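Long-range contacts in interleukin-1beta (Gallus gallus, PDB 2WRY), which probably acts as a secreted inflammatory cytokine that binds the interleukin-1 receptor, this chain being the C-terminal beta-trefoil part of the longer protein: residues F12-I17 / A155-S160; N18-V23 / I133-Q138; V31-Q36 / Q138-V143. All blocks are in the same frame, centred on the assembly; numbering follows the deposited sequence.

Contact 1. Residues F12-I17 / A155-S160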
loop_
_atom_site.group_PDB
_atom_site.type_symbol
_atom_site.label_atom_id
_atom_site.label_comp_id
_atom_site.label_asym_id
_atom_site.label_seq_id
_atom_site.Cartn_x
_atom_site.Cartn_y
_atom_site.Cartn_z
ATOM N N PHE A 12 -1.221 10.953 3.650
ATOM C CA PHE A 12 -0.040 10.673 4.484
ATOM C C PHE A 12 1.236 10.695 3.657
ATOM O O PHE A 12 1.242 10.238 2.501
ATOM C CB PHE A 12 -0.146 9.271 5.128
ATOM C CG PHE A 12 -1.192 9.167 6.185
ATOM C CD1 PHE A 12 -0.883 9.466 7.512
ATOM C CD2 PHE A 12 -2.486 8.747 5.871
ATOM C CE1 PHE A 12 -1.850 9.369 8.505
ATOM C CE2 PHE A 12 -3.460 8.648 6.854
ATOM C CZ PHE A 12 -3.142 8.973 8.185
ATOM N N ASP A 13 2.329 11.173 4.242
ATOM C CA ASP A 13 3.637 10.824 3.711
ATOM C C ASP A 13 3.953 9.414 4.191
ATOM O O ASP A 13 3.486 9.006 5.257
ATOM C CB ASP A 13 4.714 11.781 4.204
ATOM C CG ASP A 13 4.733 13.059 3.433
ATOM O OD1 ASP A 13 4.924 13.023 2.192
ATOM O OD2 ASP A 13 4.546 14.097 4.084
ATOM N N ILE A 14 4.761 8.689 3.425
ATOM C CA ILE A 14 5.155 7.335 3.829
ATOM C C ILE A 14 6.613 7.084 3.502
ATOM O O ILE A 14 7.102 7.496 2.451
ATOM C CB ILE A 14 4.264 6.265 3.149
ATOM C CG1 ILE A 14 4.656 4.850 3.611
ATOM C CG2 ILE A 14 4.283 6.419 1.612
ATOM C CD1 ILE A 14 3.654 3.752 3.212
ATOM N N PHE A 15 7.318 6.458 4.446
ATOM C CA PHE A 15 8.678 5.995 4.222
ATOM C C PHE A 15 8.737 4.581 4.778
ATOM O O PHE A 15 8.042 4.275 5.736
ATOM C CB PHE A 15 9.673 6.845 5.025
ATOM C CG PHE A 15 9.849 8.229 4.496
ATOM C CD1 PHE A 15 10.850 8.504 3.566
ATOM C CD2 PHE A 15 9.005 9.256 4.913
ATOM C CE1 PHE A 15 11.032 9.804 3.057
ATOM C CE2 PHE A 15 9.164 10.551 4.395
ATOM C CZ PHE A 15 10.177 10.815 3.474
ATOM N N ASP A 16 9.580 3.734 4.206
ATOM C CA ASP A 16 9.842 2.454 4.864
ATOM C C ASP A 16 10.815 2.650 6.014
ATOM O O ASP A 16 11.311 3.767 6.224
ATOM C CB ASP A 16 10.225 1.344 3.873
ATOM C CG ASP A 16 11.634 1.452 3.325
ATOM O OD1 ASP A 16 12.505 2.201 3.864
ATOM O OD2 ASP A 16 11.884 0.754 2.297
ATOM N N ILE A 17 11.085 1.575 6.758
ATOM C CA ILE A 17 11.915 1.655 7.971
ATOM C C ILE A 17 13.396 1.970 7.713
ATOM O O ILE A 17 14.165 2.266 8.670
ATOM C CB ILE A 17 11.770 0.314 8.810
ATOM C CG1 ILE A 17 11.822 0.646 10.284
ATOM C CG2 ILE A 17 12.769 -0.796 8.371
ATOM C CD1 ILE A 17 10.587 1.384 10.725
ATOM N N ALA A 155 8.725 -4.597 5.288
ATOM C CA ALA A 155 7.258 -4.539 5.234
ATOM C C ALA A 155 6.720 -3.603 6.335
ATOM O O ALA A 155 5.546 -3.638 6.653
ATOM C CB ALA A 155 6.627 -5.950 5.340
ATOM N N THR A 156 7.603 -2.756 6.854
ATOM C CA THR A 156 7.313 -1.860 7.975
ATOM C C THR A 156 7.559 -0.426 7.516
ATOM O O THR A 156 8.627 -0.129 6.923
ATOM C CB THR A 156 8.235 -2.173 9.202
ATOM O OG1 THR A 156 8.081 -3.553 9.595
ATOM C CG2 THR A 156 7.883 -1.265 10.390
ATOM N N TYR A 157 6.583 0.435 7.824
ATOM C CA TYR A 157 6.545 1.831 7.331
ATOM C C TYR A 157 6.320 2.802 8.460
ATOM O O TYR A 157 5.822 2.453 9.533
ATOM C CB TYR A 157 5.416 2.002 6.269
ATOM C CG TYR A 157 5.589 1.052 5.116
ATOM C CD1 TYR A 157 6.436 1.363 4.021
ATOM C CD2 TYR A 157 5.000 -0.206 5.162
ATOM C CE1 TYR A 157 6.665 0.431 2.985
ATOM C CE2 TYR A 157 5.224 -1.138 4.145
ATOM C CZ TYR A 157 6.049 -0.830 3.077
ATOM O OH TYR A 157 6.219 -1.773 2.079
ATOM N N LYS A 158 6.671 4.045 8.187
ATOM C CA LYS A 158 6.294 5.122 9.083
ATOM C C LYS A 158 5.472 6.106 8.278
ATOM O O LYS A 158 5.954 6.628 7.282
ATOM C CB LYS A 158 7.537 5.777 9.655
ATOM C CG LYS A 158 8.231 4.894 10.679
ATOM C CD LYS A 158 9.185 5.670 11.575
ATOM C CE LYS A 158 9.379 4.895 12.866
ATOM N NZ LYS A 158 10.095 5.664 13.931
ATOM N N LEU A 159 4.239 6.334 8.721
ATOM C CA LEU A 159 3.321 7.267 8.078
ATOM C C LEU A 159 3.271 8.572 8.859
ATOM O O LEU A 159 3.386 8.593 10.098
ATOM C CB LEU A 159 1.916 6.670 8.033
ATOM C CG LEU A 159 1.594 5.449 7.187
ATOM C CD1 LEU A 159 0.216 4.976 7.605
ATOM C CD2 LEU A 159 1.601 5.779 5.721
ATOM N N SER A 160 3.128 9.668 8.139
ATOM C CA SER A 160 2.938 10.939 8.817
ATOM C C SER A 160 1.918 11.812 8.092
ATOM O O SER A 160 1.994 11.991 6.883
ATOM C CB SER A 160 4.273 11.648 8.982
ATOM O OG SER A 160 5.094 11.597 7.834
HETATM O O HOH W 1 5.736 14.071 6.869
#

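Contact 2. Residues N18-V23 / I133-Q138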
loop_
_atom_site.group_PDB
_atom_site.type_symbol
_atom_site.label_atom_id
_atom_site.label_comp_id
_atom_site.label_asym_id
_atom_site.label_seq_id
_atom_site.Cartn_x
_atom_site.Cartn_y
_atom_site.Cartn_z
ATOM N N ASN A 18 13.809 1.923 6.451
ATOM C CA ASN A 18 15.151 2.308 6.074
ATOM C C ASN A 18 15.151 3.650 5.354
ATOM O O ASN A 18 16.126 4.001 4.688
ATOM C CB ASN A 18 15.784 1.240 5.195
ATOM C CG ASN A 18 17.290 1.385 5.122
ATOM O OD1 ASN A 18 17.987 1.422 6.168
ATOM N ND2 ASN A 18 17.812 1.446 3.912
ATOM N N GLN A 19 14.039 4.377 5.488
ATOM C CA GLN A 19 13.874 5.753 4.978
ATOM C C GLN A 19 13.816 5.854 3.460
ATOM O O GLN A 19 14.070 6.932 2.901
ATOM C CB GLN A 19 14.924 6.727 5.561
ATOM C CG GLN A 19 15.108 6.600 7.104
ATOM C CD GLN A 19 16.325 5.749 7.468
ATOM O OE1 GLN A 19 17.420 5.965 6.947
ATOM N NE2 GLN A 19 16.132 4.777 8.344
ATOM N N LYS A 20 13.439 4.751 2.788
ATOM C CA LYS A 20 13.107 4.845 1.370
ATOM C C LYS A 20 11.675 5.391 1.203
ATOM O O LYS A 20 10.777 5.075 1.990
ATOM C CB LYS A 20 13.252 3.487 0.671
ATOM C CG LYS A 20 14.652 2.942 0.780
ATOM C CD LYS A 20 14.991 1.881 -0.277
ATOM C CE LYS A 20 14.051 0.657 -0.225
ATOM N NZ LYS A 20 14.177 -0.095 1.072
ATOM N N CYS A 21 11.469 6.249 0.204
ATOM C CA CYS A 21 10.109 6.671 -0.131
ATOM C C CYS A 21 9.701 6.017 -1.428
ATOM O O CYS A 21 10.518 5.373 -2.091
ATOM C CB CYS A 21 10.006 8.181 -0.280
ATOM S SG CYS A 21 11.042 8.854 -1.547
ATOM N N PHE A 22 8.430 6.215 -1.775
ATOM C CA PHE A 22 7.871 5.680 -3.031
ATOM C C PHE A 22 7.933 6.750 -4.133
ATOM O O PHE A 22 7.668 7.945 -3.892
ATOM C CB PHE A 22 6.403 5.288 -2.856
ATOM C CG PHE A 22 6.143 4.138 -1.911
ATOM C CD1 PHE A 22 7.172 3.324 -1.425
ATOM C CD2 PHE A 22 4.836 3.888 -1.507
ATOM C CE1 PHE A 22 6.867 2.261 -0.541
ATOM C CE2 PHE A 22 4.517 2.829 -0.654
ATOM C CZ PHE A 22 5.541 2.013 -0.164
ATOM N N VAL A 23 8.284 6.319 -5.337
ATOM C CA VAL A 23 8.057 7.144 -6.538
ATOM C C VAL A 23 7.312 6.322 -7.570
ATOM O O VAL A 23 7.433 5.096 -7.573
ATOM C CB VAL A 23 9.360 7.773 -7.154
ATOM C CG1 VAL A 23 10.127 8.598 -6.115
ATOM C CG2 VAL A 23 10.249 6.731 -7.851
ATOM N N ILE A 133 2.424 -5.522 1.959
ATOM C CA ILE A 133 3.130 -4.618 1.052
ATOM C C ILE A 133 4.590 -4.500 1.489
ATOM O O ILE A 133 4.879 -4.270 2.679
ATOM C CB ILE A 133 2.497 -3.207 1.005
ATOM C CG1 ILE A 133 1.030 -3.283 0.551
ATOM C CG2 ILE A 133 3.362 -2.292 0.104
ATOM C CD1 ILE A 133 0.350 -1.940 0.501
ATOM N N CYS A 134 5.504 -4.693 0.555
ATOM C CA CYS A 134 6.922 -4.681 0.916
ATOM C C CYS A 134 7.811 -3.961 -0.076
ATOM O O CYS A 134 7.478 -3.789 -1.246
ATOM C CB CYS A 134 7.457 -6.109 1.121
ATOM S SG CYS A 134 7.437 -7.080 -0.404
ATOM N N THR A 135 8.959 -3.528 0.423
ATOM C CA THR A 135 9.997 -2.981 -0.438
ATOM C C THR A 135 11.227 -3.878 -0.389
ATOM O O THR A 135 11.413 -4.678 0.537
ATOM C CB THR A 135 10.396 -1.545 -0.008
ATOM O OG1 THR A 135 11.022 -1.583 1.279
ATOM C CG2 THR A 135 9.150 -0.642 0.005
ATOM N N SER A 136 12.073 -3.728 -1.390
ATOM C CA SER A 136 13.315 -4.454 -1.426
ATOM C C SER A 136 14.281 -3.818 -0.441
ATOM O O SER A 136 14.140 -2.656 -0.089
ATOM C CB SER A 136 13.882 -4.331 -2.834
ATOM O OG SER A 136 15.136 -4.956 -2.929
ATOM N N LEU A 137 15.279 -4.579 -0.002
ATOM C CA LEU A 137 16.404 -3.986 0.738
ATOM C C LEU A 137 17.245 -3.073 -0.152
ATOM O O LEU A 137 17.911 -2.155 0.352
ATOM C CB LEU A 137 17.298 -5.086 1.311
ATOM C CG LEU A 137 16.649 -6.170 2.190
ATOM C CD1 LEU A 137 17.682 -7.189 2.700
ATOM C CD2 LEU A 137 15.902 -5.562 3.347
ATOM N N GLN A 138 17.210 -3.328 -1.465
ATOM C CA GLN A 138 17.945 -2.518 -2.451
ATOM C C GLN A 138 17.101 -1.353 -2.955
ATOM O O GLN A 138 15.896 -1.482 -3.093
ATOM C CB GLN A 138 18.381 -3.375 -3.642
ATOM C CG GLN A 138 19.549 -4.315 -3.358
ATOM C CD GLN A 138 19.226 -5.379 -2.331
ATOM O OE1 GLN A 138 18.146 -5.976 -2.355
ATOM N NE2 GLN A 138 20.162 -5.620 -1.405
HETATM O O HOH W 2 16.802 -0.032 1.831
#

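Contact 3. Residues V31-Q36 / Q138-V143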
loop_
_atom_site.group_PDB
_atom_site.type_symbol
_atom_site.label_atom_id
_atom_site.label_comp_id
_atom_site.label_asym_id
_atom_site.label_seq_id
_atom_site.Cartn_x
_atom_site.Cartn_y
_atom_site.Cartn_z
ATOM N N VAL A 31 8.274 2.329 -7.296
ATOM C CA VAL A 31 9.578 1.879 -6.814
ATOM C C VAL A 31 9.892 2.598 -5.512
ATOM O O VAL A 31 9.306 3.654 -5.203
ATOM C CB VAL A 31 10.726 2.091 -7.843
ATOM C CG1 VAL A 31 10.450 1.303 -9.146
ATOM C CG2 VAL A 31 10.963 3.535 -8.112
ATOM N N ALA A 32 10.801 2.011 -4.737
ATOM C CA ALA A 32 11.244 2.650 -3.496
ATOM C C ALA A 32 12.701 3.054 -3.578
ATOM O O ALA A 32 13.557 2.287 -3.991
ATOM C CB ALA A 32 10.994 1.739 -2.304
ATOM N N LEU A 33 12.994 4.286 -3.179
ATOM C CA LEU A 33 14.375 4.767 -3.238
ATOM C C LEU A 33 14.665 5.754 -2.127
ATOM O O LEU A 33 13.750 6.233 -1.468
ATOM C CB LEU A 33 14.723 5.363 -4.608
ATOM C CG LEU A 33 13.656 5.983 -5.529
ATOM C CD1 LEU A 33 12.803 6.963 -4.803
ATOM C CD2 LEU A 33 14.325 6.625 -6.747
ATOM N N HIS A 34 15.951 6.017 -1.903
ATOM C CA HIS A 34 16.345 7.130 -1.057
ATOM C C HIS A 34 16.353 8.325 -2.007
ATOM O O HIS A 34 17.231 8.452 -2.855
ATOM C CB HIS A 34 17.724 6.870 -0.442
ATOM C CG HIS A 34 17.782 5.638 0.395
ATOM N ND1 HIS A 34 17.200 5.556 1.643
ATOM C CD2 HIS A 34 18.353 4.433 0.163
ATOM C CE1 HIS A 34 17.412 4.351 2.140
ATOM N NE2 HIS A 34 18.090 3.645 1.253
ATOM N N LEU A 35 15.324 9.153 -1.918
ATOM C CA LEU A 35 15.144 10.213 -2.888
ATOM C C LEU A 35 15.964 11.383 -2.413
ATOM O O LEU A 35 15.784 11.839 -1.280
ATOM C CB LEU A 35 13.670 10.621 -2.989
ATOM C CG LEU A 35 13.029 10.928 -4.356
ATOM C CD1 LEU A 35 11.922 11.951 -4.178
ATOM C CD2 LEU A 35 14.020 11.401 -5.432
ATOM N N GLN A 36 16.878 11.850 -3.266
ATOM C CA GLN A 36 17.699 13.023 -2.935
ATOM C C GLN A 36 18.506 13.678 -4.065
ATOM O O GLN A 36 18.173 13.550 -5.254
ATOM C CB GLN A 36 18.604 12.755 -1.720
ATOM C CG GLN A 36 18.238 13.640 -0.531
ATOM C CD GLN A 36 17.990 15.086 -0.965
ATOM O OE1 GLN A 36 18.750 15.636 -1.767
ATOM N NE2 GLN A 36 16.919 15.703 -0.448
ATOM N N GLN A 138 17.210 -3.328 -1.465
ATOM C CA GLN A 138 17.945 -2.518 -2.451
ATOM C C GLN A 138 17.101 -1.353 -2.955
ATOM O O GLN A 138 15.896 -1.482 -3.093
ATOM C CB GLN A 138 18.381 -3.375 -3.642
ATOM C CG GLN A 138 19.549 -4.315 -3.358
ATOM C CD GLN A 138 19.226 -5.379 -2.331
ATOM O OE1 GLN A 138 18.146 -5.976 -2.355
ATOM N NE2 GLN A 138 20.162 -5.620 -1.405
ATOM N N PRO A 139 17.722 -0.187 -3.180
ATOM C CA PRO A 139 16.938 0.902 -3.764
ATOM C C PRO A 139 16.550 0.680 -5.242
ATOM O O PRO A 139 17.125 -0.166 -5.930
ATOM C CB PRO A 139 17.870 2.133 -3.628
ATOM C CG PRO A 139 19.220 1.605 -3.436
ATOM C CD PRO A 139 19.100 0.215 -2.840
ATOM N N ARG A 140 15.551 1.434 -5.692
ATOM C CA ARG A 140 15.127 1.488 -7.092
ATOM C C ARG A 140 14.585 0.148 -7.601
ATOM O O ARG A 140 14.752 -0.199 -8.778
ATOM C CB ARG A 140 16.257 2.025 -8.002
ATOM C CG ARG A 140 16.931 3.322 -7.526
ATOM C CD ARG A 140 17.819 3.899 -8.632
ATOM N NE ARG A 140 19.231 3.532 -8.502
ATOM C CZ ARG A 140 20.209 4.029 -9.269
ATOM N NH1 ARG A 140 19.925 4.903 -10.232
ATOM N NH2 ARG A 140 21.475 3.658 -9.078
ATOM N N GLN A 141 13.929 -0.598 -6.709
ATOM C CA GLN A 141 13.254 -1.849 -7.084
ATOM C C GLN A 141 11.753 -1.675 -6.871
ATOM O O GLN A 141 11.326 -0.779 -6.116
ATOM C CB GLN A 141 13.769 -3.039 -6.248
ATOM C CG GLN A 141 15.240 -3.326 -6.449
ATOM C CD GLN A 141 15.573 -3.955 -7.790
ATOM O OE1 GLN A 141 14.702 -4.202 -8.631
ATOM N NE2 GLN A 141 16.852 -4.244 -7.987
ATOM N N PRO A 142 10.933 -2.477 -7.575
ATOM C CA PRO A 142 9.478 -2.332 -7.396
ATOM C C PRO A 142 8.972 -2.572 -5.978
ATOM O O PRO A 142 9.546 -3.375 -5.233
ATOM C CB PRO A 142 8.910 -3.411 -8.315
ATOM C CG PRO A 142 9.972 -3.527 -9.380
ATOM C CD PRO A 142 11.246 -3.475 -8.611
ATOM N N VAL A 143 7.930 -1.834 -5.607
ATOM C CA VAL A 143 7.146 -2.162 -4.409
ATOM C C VAL A 143 6.279 -3.359 -4.781
ATOM O O VAL A 143 5.685 -3.402 -5.870
ATOM C CB VAL A 143 6.275 -0.947 -3.948
ATOM C CG1 VAL A 143 5.508 -1.275 -2.678
ATOM C CG2 VAL A 143 7.167 0.259 -3.718
HETATM O O HOH W 3 13.598 -0.417 -3.831
#

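Contact 1. Residues F12-I17 / A155-S160
Ile14 and Leu159 form a non-hydrogen-bonded pair of antiparallel strands 12-16 and 157-160, and the two side chains run alongside each other from the same face. This is the tight face of the contact. The CD2 methyl of Leu159 sits 3.7 Å from CB of Ile14 and also touches CB of Phe12. In Ile14, CG1 stands anti to the backbone N (chi1 -178°), and the extended chain carries CD1 over to CD1 of Tyr157, 3.8 Å away. The tyrosine ring meets the carbonyl O of Phe15 with its edge, and its hydroxyl leads on to a weak hydrogen bond with the backbone of Ile133.

The other face, with Asp13, Phe15, Lys158 and Ser160, is looser. Lys158 sends its ammonium group off from strand 12-16. The side chain of Phe15 comes no nearer than 4.4 Å, CB to Lys158 O, and its ring stands farther off. Asp13 and Ser160 are joined through a water, which donates to Asp13 OD2 at 3.0 Å and lies 2.7 Å from Ser160 OG. Between the two faces runs the backbone ladder, where Asp13 exchanges bonds with Ser160, and Phe15 with Lys158. Lys158 N to Phe15 O is short and straight (2.8 Å, 168°), whereas the last rung, Ile17 N to Thr156 O, is weak, bent to 127°.

Pairing the first strand with the last closes the barrel of a beta-trefoil, as in other interleukin-1 proteins. The chemistry implies a seam held by main-chain bonds, with hydrocarbon sealing its inner side and water mediating between polar groups on the outer one.

Contact 2. Residues N18-V23 / I133-Q138
An ST turn, in which Ser136 OG accepts from the backbone N of Gln138 at 3.0 Å, presents the Ser136 carbonyl to the ammonium group of Lys20. NZ donates to Ser136 O over 2.8 Å and approaches at a C=O...N angle of 169°, nearly in line with the carbonyl. Lys20 gets there by folding: its chain bends at both chi3 (-59°) and chi4 (-64°), which swings NZ round to the turn and brings CE within 3.3 Å of the same Ser136 O.

Two further partners grip the ammonium. It forms a salt bridge with Asp16 OD2, and it donates to a water 2.7 Å from NZ; that water also accepts from Asn18 ND2 and donates to Leu137 O. Asp16 OD2 is in turn hydrogen-bonded to Thr135 OG1, so carboxylate, hydroxyl and ammonium form one cluster in a largely buried setting, where the neighbouring negative charge would be expected to favour a protonated lysine. A methionine in place of Lys20 would probably leave Asp16 without its countercharge and the Ser136 carbonyl without its donor.

Beside the polar cluster lies a small apolar touch. The CG2 methyl of Thr135 meets CE1 of Phe22 at 3.7 Å, near the plane of the ring and at its edge, while the other branch, OG1, is turned to Asp16.

The contact sits between strand 21-26 and the chain leaving strand 132-134. Ala32 of strand 29-33 touches both Lys20 and Thr135, Ile154 packs on the same pair, and Phe22 reaches Ile14 of strand 4-16.

Contact 3. Residues V31-Q36 / Q138-V143
Val31 and Val143 approach the junction of the two segments differently, one resting on a carbonyl and the other on the backbone of strand 31-33. CB of Val31 lies 3.4 Å from Gln141 O, with the CG1 methyl leaning on the same carbonyl group. Val143 turns CG1 anti to its own backbone N (chi1 -178°), which leaves CG2 to meet the chain opposite. Val143 CG2 lies 4.0 Å from Val31 C and 4.3 Å from Ala32 CB. The side chains of Val31 and Pro142, a non-hydrogen-bonded pair, leave the backbone in diverging directions.

Arg140 N to Ala32 O, at 2.8 Å, is the shorter of two main-chain bonds; Ala32 N to Gln141 O is longer, at 3.2 Å, and the pairing around it is loose. Strand 141-142 is only weakly bonded, and it is the edge of a three-stranded antiparallel sheet whose other members are the hairpin 21-26 and 29-33. Such a place is consistent with the hairpin cap of a beta-trefoil, here joining elements from the early and late parts of the chain.

Arg140 takes up a left-handed backbone conformation (phi 64°). Its CB points away from the strand opposite, yet CG still comes alongside Leu33, 4.2 Å from CB of that residue, before the chain bends at chi3. CD2 of His34 comes only loosely near CB of Pro139, at 4.5 Å. Beside Arg140 a water accepts from Gln141 N at 2.9 Å and lies within bonding distance of both Ala32 O and Gln138 O, which are among the acceptors competing for its protons.

The three contacts run from the barrel seam of the trefoil out to its cap, and illustrate how residues far apart in sequence meet where seam and cap hairpins come together. Contacts 1 and 2 have centres about 9 Å apart. Strand 4-16 ends at Asp16, whose carboxylate belongs to both, and the weak bond of Tyr157 OH to Ile133 O, at 2.9 Å, is a second tie. Contacts 2 and 3, with centres about 5 Å apart, share Gln138 and are bound by the hairpin of strands 21-26 and 29-33, as in the 2.8 Å approach of Cys21 N to Leu33 O. Contacts 1 and 3 do not touch, their centres being about 13 Å apart, so contact 2 bridges them.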